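Local coordinates for protein acetylene hydratase Ahy (Pelobacter acetylenicus, PDB 2E7Z) that catalyses the hydration of acetylene to acetaldehyde, using a tungsten-bis(molybdopterin guanine dinucleotide) cofactor and a [4Fe-4S] cluster, at residues A[4-8]-A[459-464]; A[13-17]-A[28-34]. All blocks are in the same frame, centred on the assembly; numbering follows the deposited sequence.

Interaction 1: A[4-8]-A[459-464]. With SF4 (iron/sulfur cluster), chain D; MGD (2-amino-5,6-dimercapto-7-methyl-3,7,8a,9-tetrahydro-8-oxa-1,3,9,10-tetraaza-anthracen-4-one guanosine dinucleotide), chain E.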
loop_
_atom_site.group_PDB
_atom_site.type_symbol
_atom_site.label_atom_id
_atom_site.label_comp_id
_atom_site.label_asym_id
_atom_site.label_seq_id
_atom_site.Cartn_x
_atom_site.Cartn_y
_atom_site.Cartn_z
ATOM N N VAL A 4 0.040 -3.787 22.715
ATOM C CA VAL A 4 0.833 -4.166 21.541
ATOM C C VAL A 4 0.147 -3.593 20.311
ATOM O O VAL A 4 -1.086 -3.686 20.198
ATOM C CB VAL A 4 0.975 -5.722 21.433
ATOM C CG1 VAL A 4 2.022 -6.097 20.405
ATOM C CG2 VAL A 4 1.326 -6.323 22.796
ATOM N N VAL A 5 0.931 -3.006 19.403
ATOM C CA VAL A 5 0.382 -2.636 18.105
ATOM C C VAL A 5 0.252 -3.914 17.241
ATOM O O VAL A 5 1.258 -4.576 16.937
ATOM C CB VAL A 5 1.263 -1.580 17.408
ATOM C CG1 VAL A 5 0.757 -1.357 15.988
ATOM C CG2 VAL A 5 1.286 -0.274 18.226
ATOM N N CYS A 6 -0.972 -4.289 16.874
ATOM C CA CYS A 6 -1.125 -5.461 16.057
ATOM C C CYS A 6 -0.584 -5.144 14.665
ATOM O O CYS A 6 -0.965 -4.129 14.071
ATOM C CB CYS A 6 -2.598 -5.812 15.990
ATOM S SG CYS A 6 -2.926 -7.194 14.882
ATOM N N GLN A 7 0.307 -6.002 14.169
ATOM C CA GLN A 7 0.844 -5.842 12.815
ATOM C C GLN A 7 0.429 -7.020 11.945
ATOM O O GLN A 7 1.112 -7.362 10.971
ATOM C CB GLN A 7 2.361 -5.662 12.873
ATOM C CG GLN A 7 2.733 -4.345 13.589
ATOM C CD GLN A 7 3.978 -4.440 14.463
ATOM O OE1 GLN A 7 5.103 -4.606 13.960
ATOM N NE2 GLN A 7 3.798 -4.265 15.771
ATOM N N SER A 8 -0.705 -7.626 12.286
ATOM C CA SER A 8 -1.266 -8.661 11.423
ATOM C C SER A 8 -1.941 -8.052 10.192
ATOM O O SER A 8 -2.170 -8.744 9.209
ATOM C CB SER A 8 -2.220 -9.578 12.192
ATOM O OG SER A 8 -1.505 -10.557 12.940
ATOM N N TRP A 459 5.439 -9.639 15.242
ATOM C CA TRP A 459 4.972 -8.487 16.014
ATOM C C TRP A 459 4.736 -8.744 17.510
ATOM O O TRP A 459 4.690 -7.798 18.284
ATOM C CB TRP A 459 3.750 -7.831 15.348
ATOM C CG TRP A 459 2.473 -8.609 15.295
ATOM C CD1 TRP A 459 2.009 -9.343 14.239
ATOM C CD2 TRP A 459 1.429 -8.616 16.284
ATOM N NE1 TRP A 459 0.746 -9.859 14.545
ATOM C CE2 TRP A 459 0.376 -9.412 15.786
ATOM C CE3 TRP A 459 1.284 -8.022 17.547
ATOM C CZ2 TRP A 459 -0.804 -9.623 16.512
ATOM C CZ3 TRP A 459 0.112 -8.221 18.245
ATOM C CH2 TRP A 459 -0.908 -9.017 17.731
ATOM N N LEU A 460 4.563 -10.000 17.913
ATOM C CA LEU A 460 4.418 -10.332 19.340
ATOM C C LEU A 460 5.800 -10.485 20.003
ATOM O O LEU A 460 5.888 -10.830 21.187
ATOM C CB LEU A 460 3.569 -11.621 19.518
ATOM C CG LEU A 460 2.074 -11.414 19.255
ATOM C CD1 LEU A 460 1.390 -12.803 19.138
ATOM C CD2 LEU A 460 1.433 -10.594 20.372
ATOM N N GLU A 461 6.868 -10.240 19.232
ATOM C CA GLU A 461 8.232 -10.477 19.693
ATOM C C GLU A 461 9.103 -9.230 19.649
ATOM O O GLU A 461 10.345 -9.328 19.712
ATOM C CB GLU A 461 8.904 -11.556 18.840
ATOM C CG GLU A 461 8.141 -12.889 18.787
ATOM C CD GLU A 461 8.694 -13.851 17.741
ATOM O OE1 GLU A 461 9.378 -13.398 16.779
ATOM O OE2 GLU A 461 8.437 -15.064 17.893
ATOM N N ARG A 462 8.491 -8.050 19.537
ATOM C CA ARG A 462 9.296 -6.851 19.346
ATOM C C ARG A 462 8.654 -5.585 19.891
ATOM O O ARG A 462 7.435 -5.419 19.811
ATOM C CB ARG A 462 9.600 -6.669 17.849
ATOM C CG ARG A 462 8.347 -6.418 16.959
ATOM C CD ARG A 462 8.732 -6.518 15.498
ATOM N NE ARG A 462 7.591 -6.337 14.603
ATOM C CZ ARG A 462 7.393 -7.062 13.497
ATOM N NH1 ARG A 462 6.341 -6.825 12.727
ATOM N NH2 ARG A 462 8.271 -8.002 13.138
ATOM N N PRO A 463 9.486 -4.659 20.381
ATOM C CA PRO A 463 8.969 -3.325 20.690
ATOM C C PRO A 463 8.874 -2.519 19.391
ATOM O O PRO A 463 9.619 -2.801 18.445
ATOM C CB PRO A 463 10.065 -2.737 21.558
ATOM C CG PRO A 463 11.330 -3.333 21.006
ATOM C CD PRO A 463 10.948 -4.749 20.589
ATOM N N VAL A 464 7.997 -1.532 19.357
ATOM C CA VAL A 464 7.932 -0.598 18.225
ATOM C C VAL A 464 7.621 0.804 18.714
ATOM O O VAL A 464 6.723 0.996 19.535
ATOM C CB VAL A 464 6.816 -0.999 17.201
ATOM C CG1 VAL A 464 6.770 -0.001 16.035
ATOM C CG2 VAL A 464 7.032 -2.396 16.657
HETATM FE FE1 SF4 D . -7.239 -7.034 12.803
HETATM FE FE2 SF4 D . -4.766 -6.471 13.698
HETATM FE FE3 SF4 D . -6.641 -4.522 13.568
HETATM FE FE4 SF4 D . -5.553 -5.497 11.321
HETATM S S1 SF4 D . -4.432 -4.345 12.904
HETATM S S2 SF4 D . -7.810 -5.079 11.690
HETATM S S3 SF4 D . -5.225 -7.721 11.871
HETATM S S4 SF4 D . -6.733 -6.398 14.913
HETATM P PB MGD E . 2.620 -9.613 0.710
HETATM O O1B MGD E . 2.921 -9.457 -0.760
HETATM O O2B MGD E . 1.651 -10.641 1.165
HETATM O O3B MGD E . 2.108 -8.234 1.349
HETATM O O3A MGD E . 2.096 -5.996 0.209
HETATM P PA MGD E . 2.783 -6.778 1.441
HETATM O O1A MGD E . 2.341 -6.234 2.766
HETATM O O2A MGD E . 4.243 -6.842 1.106
HETATM O "O5'" MGD E . 4.044 -9.874 1.421
HETATM C "C5'" MGD E . 4.169 -9.655 2.815
HETATM C "C4'" MGD E . 5.206 -10.644 3.308
HETATM O "O4'" MGD E . 5.575 -10.245 4.637
HETATM C "C3'" MGD E . 4.668 -12.060 3.487
HETATM O "O3'" MGD E . 5.483 -12.967 2.725
HETATM C "C2'" MGD E . 4.729 -12.364 4.999
HETATM O "O2'" MGD E . 5.043 -13.722 5.366
HETATM C "C1'" MGD E . 5.824 -11.427 5.432
HETATM N N9 MGD E . 5.765 -10.948 6.822
HETATM C C8 MGD E . 4.664 -10.603 7.533
HETATM N N7 MGD E . 5.006 -10.112 8.735
HETATM C C5 MGD E . 6.356 -10.074 8.768
HETATM C C6 MGD E . 7.380 -9.669 9.716
HETATM O O6 MGD E . 7.079 -9.193 10.831
HETATM N N1 MGD E . 8.653 -9.798 9.308
HETATM C C2 MGD E . 9.041 -10.349 8.162
HETATM N N2 MGD E . 10.373 -10.418 7.878
HETATM N N3 MGD E . 8.159 -10.749 7.251
HETATM C C4 MGD E . 6.843 -10.621 7.515
HETATM C C10 MGD E . 0.830 -5.376 0.437
HETATM C C11 MGD E . 0.595 -4.429 -0.719
HETATM O O11 MGD E . 0.428 -5.258 -1.868
HETATM C C12 MGD E . -0.640 -3.597 -0.468
HETATM S S12 MGD E . -0.745 -2.731 1.003
HETATM C C13 MGD E . -1.602 -3.491 -1.399
HETATM S S13 MGD E . -3.063 -2.667 -1.102
HETATM C C14 MGD E . -1.487 -4.102 -2.761
HETATM N N15 MGD E . -2.395 -5.225 -2.939
HETATM C C16 MGD E . -2.239 -5.880 -4.125
HETATM C C17 MGD E . -3.330 -6.537 -4.858
HETATM O O17 MGD E . -4.498 -6.512 -4.412
HETATM N N18 MGD E . -3.025 -7.149 -6.019
HETATM C C19 MGD E . -1.771 -7.184 -6.537
HETATM N N19 MGD E . -1.529 -7.821 -7.703
HETATM N N20 MGD E . -0.731 -6.626 -5.905
HETATM C C21 MGD E . -0.907 -5.974 -4.749
HETATM N N22 MGD E . 0.139 -5.397 -4.152
HETATM C C23 MGD E . -0.031 -4.532 -3.003
HETATM O O HOH W 1 5.189 -5.007 18.334
#

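Interaction 2: A[13-17]-A[28-34]. With SF4 (iron/sulfur cluster), chain D.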
loop_
_atom_site.group_PDB
_atom_site.type_symbol
_atom_site.label_atom_id
_atom_site.label_comp_id
_atom_site.label_asym_id
_atom_site.label_seq_id
_atom_site.Cartn_x
_atom_site.Cartn_y
_atom_site.Cartn_z
ATOM N N CYS A 13 -4.344 -1.577 14.837
ATOM C CA CYS A 13 -5.088 -1.524 16.096
ATOM C C CYS A 13 -4.146 -1.838 17.251
ATOM O O CYS A 13 -3.314 -2.739 17.152
ATOM C CB CYS A 13 -6.148 -2.621 16.132
ATOM S SG CYS A 13 -7.278 -2.635 14.710
ATOM N N VAL A 14 -4.303 -1.116 18.358
ATOM C CA VAL A 14 -3.585 -1.470 19.576
ATOM C C VAL A 14 -4.426 -2.458 20.375
ATOM O O VAL A 14 -5.589 -2.176 20.697
ATOM C CB VAL A 14 -3.212 -0.230 20.400
ATOM C CG1 VAL A 14 -2.408 -0.628 21.668
ATOM C CG2 VAL A 14 -2.404 0.739 19.527
ATOM N N VAL A 15 -3.835 -3.617 20.658
ATOM C CA VAL A 15 -4.508 -4.711 21.338
ATOM C C VAL A 15 -3.806 -4.983 22.663
ATOM O O VAL A 15 -2.785 -4.362 22.986
ATOM C CB VAL A 15 -4.548 -6.008 20.442
ATOM C CG1 VAL A 15 -5.288 -5.761 19.123
ATOM C CG2 VAL A 15 -3.147 -6.522 20.142
ATOM N N GLU A 16 -4.364 -5.900 23.442
ATOM C CA GLU A 16 -3.705 -6.341 24.652
ATOM C C GLU A 16 -3.262 -7.784 24.448
ATOM O O GLU A 16 -3.919 -8.545 23.740
ATOM C CB GLU A 16 -4.611 -6.165 25.873
ATOM C CG GLU A 16 -4.591 -4.719 26.397
ATOM C CD GLU A 16 -5.398 -4.516 27.670
ATOM O OE1 GLU A 16 -6.341 -5.300 27.890
ATOM O OE2 GLU A 16 -5.091 -3.564 28.439
ATOM N N ALA A 17 -2.113 -8.135 25.017
ATOM C CA ALA A 17 -1.605 -9.499 24.927
ATOM C C ALA A 17 -1.111 -9.951 26.270
ATOM O O ALA A 17 -0.605 -9.152 27.064
ATOM C CB ALA A 17 -0.471 -9.594 23.914
ATOM N N LYS A 28 -6.311 -9.893 22.827
ATOM C CA LYS A 28 -7.691 -9.415 22.942
ATOM C C LYS A 28 -7.789 -7.912 22.713
ATOM O O LYS A 28 -6.775 -7.209 22.719
ATOM C CB LYS A 28 -8.287 -9.798 24.298
ATOM C CG LYS A 28 -7.625 -9.154 25.493
ATOM C CD LYS A 28 -8.288 -9.616 26.795
ATOM C CE LYS A 28 -8.338 -11.139 26.899
ATOM N NZ LYS A 28 -8.794 -11.600 28.251
ATOM N N SER A 29 -8.998 -7.412 22.469
ATOM C CA SER A 29 -9.188 -5.989 22.304
ATOM C C SER A 29 -8.763 -5.294 23.588
ATOM O O SER A 29 -8.935 -5.830 24.693
ATOM C CB SER A 29 -10.628 -5.627 21.908
ATOM O OG SER A 29 -11.547 -6.030 22.898
ATOM N N ILE A 30 -8.131 -4.144 23.430
ATOM C CA ILE A 30 -7.604 -3.429 24.578
ATOM C C ILE A 30 -8.740 -3.099 25.555
ATOM O O ILE A 30 -9.778 -2.554 25.173
ATOM C CB ILE A 30 -6.786 -2.197 24.132
ATOM C CG1 ILE A 30 -6.014 -1.614 25.323
ATOM C CG2 ILE A 30 -7.665 -1.166 23.432
ATOM C CD1 ILE A 30 -4.766 -0.893 24.908
ATOM N N SER A 31 -8.527 -3.456 26.818
ATOM C CA SER A 31 -9.558 -3.300 27.856
ATOM C C SER A 31 -9.601 -1.895 28.464
ATOM O O SER A 31 -10.551 -1.548 29.177
ATOM C CB SER A 31 -9.373 -4.352 28.962
ATOM O OG SER A 31 -8.099 -4.211 29.577
ATOM N N GLU A 32 -8.566 -1.103 28.209
ATOM C CA GLU A 32 -8.489 0.274 28.668
ATOM C C GLU A 32 -8.902 1.228 27.560
ATOM O O GLU A 32 -8.795 0.879 26.383
ATOM C CB GLU A 32 -7.056 0.611 29.100
ATOM C CG GLU A 32 -6.561 -0.238 30.256
ATOM C CD GLU A 32 -7.202 0.143 31.571
ATOM O OE1 GLU A 32 -7.707 1.285 31.694
ATOM O OE2 GLU A 32 -7.200 -0.705 32.486
ATOM N N PRO A 33 -9.362 2.439 27.920
ATOM C CA PRO A 33 -9.699 3.436 26.903
ATOM C C PRO A 33 -8.447 3.936 26.169
ATOM O O PRO A 33 -7.658 4.703 26.721
ATOM C CB PRO A 33 -10.376 4.548 27.708
ATOM C CG PRO A 33 -9.839 4.364 29.123
ATOM C CD PRO A 33 -9.632 2.914 29.298
ATOM N N HIS A 34 -8.274 3.483 24.934
ATOM C CA HIS A 34 -7.089 3.835 24.155
ATOM C C HIS A 34 -7.312 5.144 23.380
ATOM O O HIS A 34 -8.434 5.394 22.887
ATOM C CB HIS A 34 -6.711 2.701 23.204
ATOM C CG HIS A 34 -5.359 2.874 22.573
ATOM N ND1 HIS A 34 -5.178 3.551 21.391
ATOM C CD2 HIS A 34 -4.125 2.483 22.975
ATOM C CE1 HIS A 34 -3.892 3.566 21.081
ATOM N NE2 HIS A 34 -3.231 2.928 22.031
HETATM FE FE1 SF4 D . -7.239 -7.034 12.803
HETATM FE FE2 SF4 D . -4.766 -6.471 13.698
HETATM FE FE3 SF4 D . -6.641 -4.522 13.568
HETATM FE FE4 SF4 D . -5.553 -5.497 11.321
HETATM S S1 SF4 D . -4.432 -4.345 12.904
HETATM S S2 SF4 D . -7.810 -5.079 11.690
HETATM S S3 SF4 D . -5.225 -7.721 11.871
HETATM S S4 SF4 D . -6.733 -6.398 14.913
HETATM O O HOH W 2 -7.917 -3.405 20.600
HETATM O O HOH W 3 -5.236 -3.346 31.359
#

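Interaction 1: A[4-8]-A[459-464]
Gln7 and Trp459 bring the two backbones closest, their CA atoms 5.9 Å apart, where the end of strand 2-5 runs into the cluster-binding loop beside the irregular 459-464 segment. The indole of Trp459 fills the join. Its six-membered ring takes Cys6 CA over one face in a CH-pi contact, 3.8 Å from CA to the ring centroid, while Cys6 SG, bound to FE2 of the cluster, approaches the same ring obliquely. Val4 CG1 meets the ring edge in plane, 3.5 Å from Trp459 CE3. Near the other end of the indole, Trp459 NE1 donates to Ser8 OG (2.9 Å), which lies somewhat out of the ring plane. Gln7 bends at chi2 (143°) and slides past Trp459 CB, which turns the amide so that OE1 faces Arg462 and NE2 faces Val5 O. Gln7 OE1 receives NE and NH1 of Arg462 side-on, from the same face of the amide, the shorter bond being Arg462 NH1 to Gln7 OE1 at 2.8 Å. NE2 donates to Val5 O and to a water held by the carbonyls of Trp459 and Arg462. With an alanine in place of Trp459, Ser8 OG would probably lose its indole donor and a gap would open beside Cys6. Arg462 NH1 and NH2 also bind the guanine O6 of one MGD, and NH2 pairs with Asp457. Thus neighbouring residues of one loop, Cys6 and Gln7, link the iron-sulfur cluster to the arginine that donates to the guanine O6.

Interaction 2: A[13-17]-A[28-34]
Val14 lays its CB over one face of the His34 imidazole, a CH-pi contact of 3.9 Å from CB to the ring centroid, while its CG2 comes to 3.4 Å from His34 NE2. Just before it, Cys13 turns to the cluster and binds FE3 through SG. The imidazole is held at its other nitrogen, ND1, by the backbone amides of Thr36 and Thr37. Val14 CG1, which also lies along the imidazole, packs loosely against Ile30 CD1, and the carbonyl O of Val14 is joined to Ile30 N by a bridging water, where the two segments separate beyond the paired part of the hairpin. Val15 points away from the second segment overall, yet its CB touches Lys28 O; its side chain packs on Ile42 and Cys6. Glu16 forms an antiparallel hydrogen-bonded pair with Lys28: Glu16 N donates almost straight to Lys28 O (2.8 Å, 173°), and Lys28 N returns a bond to Glu16 O. Beyond the backbone, Glu16 CG lies beside its backbone N (chi1 -81°), and the extended chain crosses Ile30 at about a right angle, with CG 3.6 Å from Ile30 CG1. This route brings Glu16 OE1 to Ser31, whose OG donates on the syn side at 2.7 Å while its backbone N reaches OE1 from above the carboxylate plane at 3.1 Å. A water bonds to OE2. Lys1 makes a salt bridge to OE1 and also bonds Ser31 OG. One carboxylate oxygen therefore gathers a hydroxyl, a backbone amide and an ammonium group, which probably favours the ionised form of Glu16 and ties the turn after strand 25-29 to both the hairpin and the N-terminus.

In the fold
Interactions 1 and 2 lie about 12 Å apart, centre to centre, and share the three-stranded antiparallel sheet in which strand 14-19 sits between 2-5 and 25-29. Val4 O to Val15 N and Cys6 N to Cys13 O, probable hydrogen bonds of 2.8 Å each, join the first segments of the two contacts. Interaction 2 closes a local hairpin, whereas interaction 1 spans some 450 residues and brings the 459-464 loop, which follows strand 452-455, back to the N-terminal sheet. Cys6 and Cys13 bind different irons of one cluster, so the loop ends next to two neighbouring strands of this small sheet supply cluster ligands and, through interaction 1, the sheet meets the part of the protein that holds an MGD guanine.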